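PDB 5NJL: cell surface protein (Putative S-layer protein) from Clostridioides difficile R20291, which probably forms part of the S-layer of the bacterial cell wall and shows cell adhesion in vitro. Local coordinates for residues A106-I111 / D137-T142; N120-V125 / N188-L193. One frame throughout, in Å; residues are numbered along the deposited sequence.

From the N terminus the chain first passes through strands of the five-stranded mixed sheet, then enters helix 101-115, which carries 106-111. It goes on through 120-125, with its short helical turn, into the three-stranded antiparallel sheet. Contact 1 closes the first loop, when 137-142, at the start of strand 138-145, returns to the helix. Contact 2 closes a longer one, after strand 152-158, when the loop segment 188-193 returns to 120-125. The two closures cross, since their segments alternate along the chain. Their centres lie about 15 Å apart, and they touch where Ile-141 CD1 meets Leu-193 CD1 at 3.6 Å. Helix, sheet and late loop thus share one apolar core.

Contact 1: residues A106-I111 / D137-T142; sequences AEANSI and DKLVIT
Leu-139 sends its two methyl branches to two consecutive residues of the helix. CD1 meets the methyl CB of Ala-108 at 3.7 Å and lies almost as near Ala-108 CA. CD2 goes to the neighbouring residue and rests on the aliphatic part of Glu-107, 3.5 Å from its CG. The Leu-139 side chain leaves the strand toward the helix. With CG anti to the backbone N (chi1 167°), the fork beyond it spreads CD1 to Ala-108 and CD2 to Glu-107, and so fits against both residues at once.

Glu-107 and Leu-139 pass each other at a slant. Only the CB and CG methylenes of Glu-107 take part. The chain bends at chi2 (69°), which carries the carboxylate away from the strand, and OE1 is hydrogen-bonded to Tyr-98 OH. One residue thus gives the contact an apolar stem while its OE1 is held by a residue outside it.

A turn further along the helix, Ile-111 points at the strand. Its CD1 touches CD1 of Ile-141 at 3.9 Å, and the two side chains cross at about a right angle. The meeting is limited to these end methyls. The Ile-141 side chain leaves the strand obliquely, and its CG1 branch extends to bring CD1 across.

No hydrogen bond joins the two segments, so the contact is apolar packing of a helix on a sheet. The short axes approach to 9.0 Å and run nearly parallel, 23° apart. Strand 138-145 is the middle one of three antiparallel strands, paired on its two sides with 126-133 and 152-158. Helix 101-115 also covers strand 126-133, where Ala-108 touches Tyr-132 and Ile-111 touches Val-128 and Ala-130. On the other neighbouring strand, Leu-139 packs against Ile-157.

Contact 2: residues N120-V125 / N188-L193; sequences NGIYKV and NKIVKL. With SO4 (sulfate ion), chain M; SO4 (sulfate ion), chain I.
Ile-122 meets Ile-190 and Leu-193 where a short, weakly bonded helical turn packs on a loop that enters a classic beta bulge, in which Val-191 and Lys-192 both pair with Val-171. The join is apolar and no hydrogen bond crosses it. Ile-122 and Ile-190 meet end to end, with their CD1 methyls 4.0 Å apart. Leu-193 instead crosses Ile-122 at about a right angle, and its CD2 lies 3.8 Å from the same Ile-122 CD1. One methyl thus serves both partners. The CG1 of Ile-122 is anti to the carbonyl carbon (chi1 -66°), and CD1 continues outward at the end of an extended branch. Leu-143 of strand 138-145 touches both Ile-122 and Ile-190, while Leu-193 touches Leu-166.

Polar contacts lie at the periphery and involve two sulfate ions, probably from the crystallisation liquor. Lys-189 NZ is hydrogen-bonded to O4 of one sulfate at 3.1 Å. The other sulfate sits beside Gly-121, whose backbone N-H points almost straight at its O1, with N to O1 at 3.2 Å and an angle of 177°.

Contact 1: residues A106-I111 / D137-T142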
loop_
_atom_site.group_PDB
_atom_site.type_symbol
_atom_site.label_atom_id
_atom_site.label_comp_id
_atom_site.label_asym_id
_atom_site.label_seq_id
_atom_site.Cartn_x
_atom_site.Cartn_y
_atom_site.Cartn_z
ATOM N N ALA A 106 -19.676 8.456 -13.572
ATOM C CA ALA A 106 -18.976 8.272 -14.857
ATOM C C ALA A 106 -19.461 7.067 -15.645
ATOM O O ALA A 106 -19.590 7.123 -16.870
ATOM C CB ALA A 106 -17.464 8.143 -14.648
ATOM N N GLU A 107 -19.720 5.967 -14.949
ATOM C CA GLU A 107 -20.197 4.765 -15.613
ATOM C C GLU A 107 -21.587 4.967 -16.234
ATOM O O GLU A 107 -21.823 4.526 -17.359
ATOM C CB GLU A 107 -20.250 3.600 -14.614
ATOM C CG GLU A 107 -20.526 2.252 -15.250
ATOM C CD GLU A 107 -19.379 1.744 -16.102
ATOM O OE1 GLU A 107 -18.473 1.060 -15.570
ATOM O OE2 GLU A 107 -19.404 2.005 -17.307
ATOM N N ALA A 108 -22.495 5.605 -15.502
ATOM C CA ALA A 108 -23.821 5.948 -16.023
ATOM C C ALA A 108 -23.700 6.747 -17.318
ATOM O O ALA A 108 -24.353 6.427 -18.310
ATOM C CB ALA A 108 -24.629 6.712 -14.984
ATOM N N ASN A 109 -22.821 7.752 -17.308
ATOM C CA ASN A 109 -22.569 8.557 -18.512
ATOM C C ASN A 109 -21.997 7.740 -19.636
ATOM O O ASN A 109 -22.437 7.869 -20.783
ATOM C CB ASN A 109 -21.647 9.731 -18.213
ATOM C CG ASN A 109 -22.298 10.778 -17.343
ATOM O OD1 ASN A 109 -23.516 10.960 -17.364
ATOM N ND2 ASN A 109 -21.480 11.499 -16.585
ATOM N N SER A 110 -21.035 6.876 -19.328
ATOM C CA SER A 110 -20.430 6.031 -20.346
ATOM C C SER A 110 -21.426 5.058 -20.987
ATOM O O SER A 110 -21.478 4.910 -22.218
ATOM C CB SER A 110 -19.262 5.240 -19.751
ATOM O OG SER A 110 -18.822 4.272 -20.683
ATOM N N ILE A 111 -22.207 4.377 -20.150
ATOM C CA ILE A 111 -23.222 3.448 -20.659
ATOM C C ILE A 111 -24.269 4.179 -21.526
ATOM O O ILE A 111 -24.629 3.701 -22.618
ATOM C CB ILE A 111 -23.911 2.672 -19.519
ATOM C CG1 ILE A 111 -22.898 1.712 -18.863
ATOM C CG2 ILE A 111 -25.096 1.874 -20.069
ATOM C CD1 ILE A 111 -23.378 1.112 -17.545
ATOM N N ASP A 137 -26.758 6.724 -3.853
ATOM C CA ASP A 137 -25.397 6.424 -4.228
ATOM C C ASP A 137 -25.264 5.055 -4.942
ATOM O O ASP A 137 -24.417 4.227 -4.593
ATOM C CB ASP A 137 -24.520 6.487 -2.976
ATOM C CG ASP A 137 -23.132 6.878 -3.269
ATOM O OD1 ASP A 137 -22.839 7.382 -4.372
ATOM O OD2 ASP A 137 -22.318 6.682 -2.356
ATOM N N LYS A 138 -26.099 4.860 -5.964
ATOM C CA LYS A 138 -26.128 3.629 -6.751
ATOM C C LYS A 138 -26.183 3.904 -8.253
ATOM O O LYS A 138 -26.779 4.897 -8.685
ATOM C CB LYS A 138 -27.361 2.802 -6.367
ATOM C CG LYS A 138 -27.410 2.363 -4.906
ATOM C CD LYS A 138 -26.255 1.458 -4.515
ATOM C CE LYS A 138 -26.320 1.103 -3.025
ATOM N NZ LYS A 138 -25.120 0.345 -2.565
ATOM N N LEU A 139 -25.572 3.018 -9.030
ATOM C CA LEU A 139 -25.749 2.984 -10.488
ATOM C C LEU A 139 -26.890 1.983 -10.739
ATOM O O LEU A 139 -26.824 0.849 -10.266
ATOM C CB LEU A 139 -24.471 2.514 -11.150
ATOM C CG LEU A 139 -24.466 2.119 -12.609
ATOM C CD1 LEU A 139 -24.795 3.317 -13.473
ATOM C CD2 LEU A 139 -23.147 1.528 -13.016
ATOM N N VAL A 140 -27.929 2.418 -11.439
ATOM C CA VAL A 140 -29.093 1.576 -11.713
ATOM C C VAL A 140 -29.170 1.383 -13.221
ATOM O O VAL A 140 -29.366 2.347 -13.987
ATOM C CB VAL A 140 -30.358 2.227 -11.163
ATOM C CG1 VAL A 140 -31.591 1.373 -11.403
ATOM C CG2 VAL A 140 -30.186 2.566 -9.678
ATOM N N ILE A 141 -29.036 0.135 -13.640
ATOM C CA ILE A 141 -29.089 -0.236 -15.036
ATOM C C ILE A 141 -30.422 -0.908 -15.328
ATOM O O ILE A 141 -30.795 -1.893 -14.670
ATOM C CB ILE A 141 -27.910 -1.127 -15.364
ATOM C CG1 ILE A 141 -26.603 -0.320 -15.161
ATOM C CG2 ILE A 141 -27.975 -1.623 -16.804
ATOM C CD1 ILE A 141 -25.396 -1.203 -15.084
ATOM N N THR A 142 -31.150 -0.390 -16.322
ATOM C CA THR A 142 -32.479 -0.923 -16.647
ATOM C C THR A 142 -32.474 -1.321 -18.115
ATOM O O THR A 142 -32.162 -0.509 -18.993
ATOM C CB THR A 142 -33.562 0.095 -16.308
ATOM O OG1 THR A 142 -33.696 0.163 -14.886
ATOM C CG2 THR A 142 -34.900 -0.261 -16.913
#

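Contact 2: residues N120-V125 / N188-L193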
loop_
_atom_site.group_PDB
_atom_site.type_symbol
_atom_site.label_atom_id
_atom_site.label_comp_id
_atom_site.label_asym_id
_atom_site.label_seq_id
_atom_site.Cartn_x
_atom_site.Cartn_y
_atom_site.Cartn_z
ATOM N N ASN A 120 -22.919 -4.616 -29.670
ATOM C CA ASN A 120 -22.359 -5.827 -29.062
ATOM C C ASN A 120 -23.033 -6.212 -27.751
ATOM O O ASN A 120 -23.493 -5.352 -27.014
ATOM C CB ASN A 120 -20.863 -5.649 -28.807
ATOM C CG ASN A 120 -20.065 -5.588 -30.098
ATOM O OD1 ASN A 120 -20.005 -6.561 -30.847
ATOM N ND2 ASN A 120 -19.474 -4.450 -30.366
ATOM N N GLY A 121 -23.015 -7.510 -27.459
ATOM C CA GLY A 121 -23.529 -8.059 -26.216
ATOM C C GLY A 121 -24.961 -7.627 -25.960
ATOM O O GLY A 121 -25.804 -7.665 -26.866
ATOM N N ILE A 122 -25.211 -7.127 -24.750
ATOM C CA ILE A 122 -26.566 -6.775 -24.319
ATOM C C ILE A 122 -27.129 -5.623 -25.157
ATOM O O ILE A 122 -28.302 -5.638 -25.511
ATOM C CB ILE A 122 -26.612 -6.483 -22.801
ATOM C CG1 ILE A 122 -26.294 -7.770 -22.038
ATOM C CG2 ILE A 122 -27.986 -5.947 -22.384
ATOM C CD1 ILE A 122 -26.096 -7.586 -20.543
ATOM N N TYR A 123 -26.277 -4.671 -25.541
ATOM C CA TYR A 123 -26.717 -3.532 -26.330
ATOM C C TYR A 123 -27.390 -3.896 -27.661
ATOM O O TYR A 123 -28.252 -3.150 -28.129
ATOM C CB TYR A 123 -25.562 -2.597 -26.648
ATOM C CG TYR A 123 -24.900 -1.934 -25.467
ATOM C CD1 TYR A 123 -25.493 -0.841 -24.836
ATOM C CD2 TYR A 123 -23.633 -2.339 -25.046
ATOM C CE1 TYR A 123 -24.863 -0.204 -23.781
ATOM C CE2 TYR A 123 -22.983 -1.706 -23.987
ATOM C CZ TYR A 123 -23.595 -0.646 -23.363
ATOM O OH TYR A 123 -22.962 -0.013 -22.319
ATOM N N LYS A 124 -26.990 -5.023 -28.243
ATOM C CA LYS A 124 -27.570 -5.512 -29.496
ATOM C C LYS A 124 -29.035 -5.923 -29.368
ATOM O O LYS A 124 -29.804 -5.733 -30.295
ATOM C CB LYS A 124 -26.770 -6.714 -30.010
ATOM C CG LYS A 124 -27.108 -7.134 -31.433
ATOM C CD LYS A 124 -26.171 -8.238 -31.895
ATOM C CE LYS A 124 -26.524 -8.713 -33.304
ATOM N NZ LYS A 124 -26.378 -7.646 -34.341
ATOM N N VAL A 125 -29.398 -6.509 -28.232
ATOM C CA VAL A 125 -30.701 -7.132 -28.055
ATOM C C VAL A 125 -31.610 -6.420 -27.053
ATOM O O VAL A 125 -32.740 -6.866 -26.843
ATOM C CB VAL A 125 -30.526 -8.611 -27.643
ATOM C CG1 VAL A 125 -29.823 -9.359 -28.775
ATOM C CG2 VAL A 125 -29.782 -8.756 -26.299
ATOM N N ASN A 188 -34.837 -10.619 -18.634
ATOM C CA ASN A 188 -35.290 -10.991 -17.284
ATOM C C ASN A 188 -34.652 -12.271 -16.743
ATOM O O ASN A 188 -34.833 -12.555 -15.596
ATOM C CB ASN A 188 -36.816 -11.048 -17.131
ATOM C CG ASN A 188 -37.461 -12.208 -17.873
ATOM O OD1 ASN A 188 -36.895 -12.818 -18.782
ATOM N ND2 ASN A 188 -38.689 -12.487 -17.491
ATOM N N LYS A 189 -33.912 -13.000 -17.552
ATOM C CA LYS A 189 -33.102 -14.127 -17.065
ATOM C C LYS A 189 -31.702 -13.721 -16.506
ATOM O O LYS A 189 -30.995 -14.561 -15.944
ATOM C CB LYS A 189 -32.947 -15.159 -18.172
ATOM C CG LYS A 189 -34.276 -15.728 -18.671
ATOM C CD LYS A 189 -35.127 -16.314 -17.541
ATOM C CE LYS A 189 -36.282 -17.153 -18.072
ATOM N NZ LYS A 189 -37.246 -17.468 -16.985
ATOM N N ILE A 190 -31.333 -12.445 -16.638
ATOM C CA ILE A 190 -30.060 -11.935 -16.103
ATOM C C ILE A 190 -30.196 -11.856 -14.601
ATOM O O ILE A 190 -31.166 -11.307 -14.083
ATOM C CB ILE A 190 -29.695 -10.550 -16.664
ATOM C CG1 ILE A 190 -29.430 -10.654 -18.154
ATOM C CG2 ILE A 190 -28.480 -9.946 -15.924
ATOM C CD1 ILE A 190 -29.329 -9.313 -18.853
ATOM N N VAL A 191 -29.230 -12.447 -13.908
ATOM C CA VAL A 191 -29.101 -12.356 -12.468
ATOM C C VAL A 191 -27.994 -11.371 -12.132
ATOM O O VAL A 191 -28.133 -10.592 -11.194
ATOM C CB VAL A 191 -28.831 -13.738 -11.839
ATOM C CG1 VAL A 191 -28.414 -13.612 -10.368
ATOM C CG2 VAL A 191 -30.080 -14.606 -11.958
ATOM N N LYS A 192 -26.906 -11.399 -12.877
ATOM C CA LYS A 192 -25.884 -10.384 -12.721
ATOM C C LYS A 192 -25.199 -10.116 -14.025
ATOM O O LYS A 192 -25.171 -10.969 -14.921
ATOM C CB LYS A 192 -24.893 -10.762 -11.606
ATOM C CG LYS A 192 -24.212 -12.092 -11.740
ATOM C CD LYS A 192 -23.466 -12.477 -10.449
ATOM C CE LYS A 192 -22.860 -13.858 -10.611
ATOM N NZ LYS A 192 -22.036 -14.338 -9.481
ATOM N N LEU A 193 -24.716 -8.895 -14.166
ATOM C CA LEU A 193 -24.048 -8.481 -15.371
ATOM C C LEU A 193 -22.623 -9.017 -15.400
ATOM O O LEU A 193 -22.005 -9.262 -14.350
ATOM C CB LEU A 193 -24.049 -6.976 -15.507
ATOM C CG LEU A 193 -25.412 -6.297 -15.541
ATOM C CD1 LEU A 193 -25.223 -4.803 -15.409
ATOM C CD2 LEU A 193 -26.102 -6.639 -16.856
HETATM S S SO4 M . -23.019 -10.128 -29.627
HETATM O O1 SO4 M . -21.707 -9.433 -29.634
HETATM O O2 SO4 M . -23.147 -10.957 -30.847
HETATM O O3 SO4 M . -23.136 -10.990 -28.424
HETATM O O4 SO4 M . -24.124 -9.142 -29.619
HETATM S S SO4 I . -35.410 -19.163 -13.895
HETATM O O1 SO4 I . -34.891 -19.572 -15.224
HETATM O O2 SO4 I . -34.329 -18.602 -13.054
HETATM O O3 SO4 I . -35.996 -20.350 -13.224
HETATM O O4 SO4 I . -36.442 -18.113 -14.073
#